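Local coordinates for protein AAA ATPase, central region (Enterococcus faecium, PDB 2R9G) that probably hydrolyses ATP as an AAA+ ATPase of the MgsA family, seen here as a C-terminal fragment in a four-chain assembly, at residues C[128-133]-C[160-165]. Residues are numbered along the deposited sequence; the frame is centred on the assembly and turned at random.
Sequences DHLRDS and QQYLPD
H129 donates from NE2 to the backbone carbonyl of Q161, with 2.8 Å between NE2 and Q161 O. The oxygen lies close to the imidazole plane, and the nitrogen lies in the carbonyl plane. The N-H...O angle is 155°. H129 CG sits between its own backbone N and carbonyl carbon (chi1 64°), and this rotation carries the ring across to 160-165. Two glutamine amides flank the ring. Q160 reaches in from the opposite direction, its chain extended, and its OE1 makes a close approach of 3.5 Å to H129 CD2. The two planes are only 12° apart. Both ends of this amide have hydrogen-bond partners elsewhere, NE2 with Q148 O. The Q161 side chain runs across that of H129 at about a right angle, although the amide and ring planes differ much less in tilt. Its OE1 approaches H129 CE1 at 3.9 Å. A bend at chi2 carries the Q161 amide toward D165, where NE2 gives a nearly straight bond to D165 OD1 (2.9 Å).

Both segments belong to the long region without regular helix or strand between helices 106-119 and 180-195, within the MgsA-type C-terminal family region. Here loop packs on loop.

L130 supplies the apolar part. Its two methyls divide the work: CD2 meets the Y162 ring at CD1 (3.7 Å), while CD1 presses on the Y162 backbone, 3.2 Å from Y162 O. The side chains cross at about a right angle. Y162 O is also hydrogen-bonded to Y36 OH of the second subunit. The Y36 side chain of that subunit packs on L130 and P164.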
# COMPACT_ATOMS: atom_id res chain seq x y z
N ASP C 128 24.61 26.69 8.17
CA ASP C 128 25.68 26.38 7.21
C ASP C 128 26.03 24.90 7.09
O ASP C 128 26.40 24.44 6.00
CB ASP C 128 26.93 27.22 7.54
CG ASP C 128 26.71 28.70 7.28
OD1 ASP C 128 26.66 29.10 6.09
OD2 ASP C 128 26.58 29.47 8.25
N HIS C 129 25.89 24.16 8.18
CA HIS C 129 26.15 22.72 8.17
C HIS C 129 25.03 21.89 7.51
O HIS C 129 25.21 20.69 7.29
CB HIS C 129 26.43 22.20 9.59
CG HIS C 129 25.27 22.33 10.52
ND1 HIS C 129 24.95 23.51 11.16
CD2 HIS C 129 24.36 21.42 10.94
CE1 HIS C 129 23.89 23.33 11.92
NE2 HIS C 129 23.51 22.07 11.80
N LEU C 130 23.91 22.53 7.19
CA LEU C 130 22.80 21.85 6.51
C LEU C 130 22.77 22.11 5.01
O LEU C 130 21.97 21.50 4.29
CB LEU C 130 21.46 22.24 7.12
CG LEU C 130 21.18 21.89 8.58
CD1 LEU C 130 19.75 22.24 8.86
CD2 LEU C 130 21.45 20.42 8.90
N ARG C 131 23.64 23.01 4.55
CA ARG C 131 23.70 23.41 3.15
C ARG C 131 24.32 22.31 2.30
O ARG C 131 25.07 21.47 2.80
CB ARG C 131 24.49 24.71 3.00
CG ARG C 131 23.84 25.92 3.65
CD ARG C 131 24.66 27.18 3.43
NE ARG C 131 24.22 28.25 4.32
CZ ARG C 131 23.32 29.18 4.00
NH1 ARG C 131 22.76 29.19 2.80
NH2 ARG C 131 22.99 30.10 4.89
N ASP C 132 24.00 22.33 1.00
CA ASP C 132 24.48 21.33 0.06
C ASP C 132 25.99 21.47 -0.13
O ASP C 132 26.47 22.51 -0.59
CB ASP C 132 23.75 21.46 -1.28
CG ASP C 132 23.85 20.20 -2.14
OD1 ASP C 132 24.28 19.14 -1.63
OD2 ASP C 132 23.48 20.26 -3.34
N SER C 133 26.72 20.42 0.24
CA SER C 133 28.18 20.42 0.21
C SER C 133 28.76 20.36 -1.20
O SER C 133 29.91 20.75 -1.42
CB SER C 133 28.74 19.27 1.07
OG SER C 133 28.25 18.01 0.64
N GLN C 160 21.69 17.32 17.08
CA GLN C 160 22.14 18.28 16.07
C GLN C 160 21.05 19.32 15.85
O GLN C 160 19.86 19.02 15.94
CB GLN C 160 22.45 17.54 14.76
CG GLN C 160 23.10 18.38 13.66
CD GLN C 160 23.69 17.56 12.54
OE1 GLN C 160 24.54 18.04 11.78
NE2 GLN C 160 23.26 16.31 12.43
N GLN C 161 21.46 20.56 15.57
CA GLN C 161 20.53 21.64 15.26
C GLN C 161 20.12 21.58 13.79
O GLN C 161 20.97 21.60 12.90
CB GLN C 161 21.17 23.00 15.57
CG GLN C 161 20.19 24.19 15.53
CD GLN C 161 20.85 25.48 15.04
OE1 GLN C 161 21.98 25.47 14.55
NE2 GLN C 161 20.13 26.59 15.16
N TYR C 162 18.82 21.50 13.55
CA TYR C 162 18.27 21.52 12.19
C TYR C 162 17.42 22.76 11.92
O TYR C 162 17.36 23.25 10.79
CB TYR C 162 17.47 20.24 11.90
CG TYR C 162 18.25 18.95 12.00
CD1 TYR C 162 19.09 18.54 10.97
CD2 TYR C 162 18.14 18.15 13.14
CE1 TYR C 162 19.81 17.36 11.07
CE2 TYR C 162 18.85 16.96 13.25
CZ TYR C 162 19.69 16.58 12.21
OH TYR C 162 20.40 15.41 12.31
N LEU C 163 16.74 23.25 12.95
CA LEU C 163 15.99 24.50 12.86
C LEU C 163 16.95 25.68 12.72
O LEU C 163 17.99 25.72 13.38
CB LEU C 163 15.11 24.69 14.10
CG LEU C 163 13.77 23.96 14.18
CD1 LEU C 163 13.33 23.87 15.64
CD2 LEU C 163 12.71 24.66 13.32
N PRO C 164 16.60 26.65 11.84
CA PRO C 164 17.33 27.92 11.72
C PRO C 164 17.41 28.66 13.05
O PRO C 164 16.55 28.47 13.91
CB PRO C 164 16.48 28.72 10.73
CG PRO C 164 15.76 27.70 9.95
CD PRO C 164 15.46 26.59 10.90
N ASP C 165 18.44 29.50 13.20
CA ASP C 165 18.71 30.20 14.46
C ASP C 165 17.52 31.01 14.99
O ASP C 165 17.23 30.97 16.18
CB ASP C 165 19.95 31.10 14.34
CG ASP C 165 21.26 30.30 14.32
OD1 ASP C 165 21.24 29.06 14.17
OD2 ASP C 165 22.33 30.94 14.47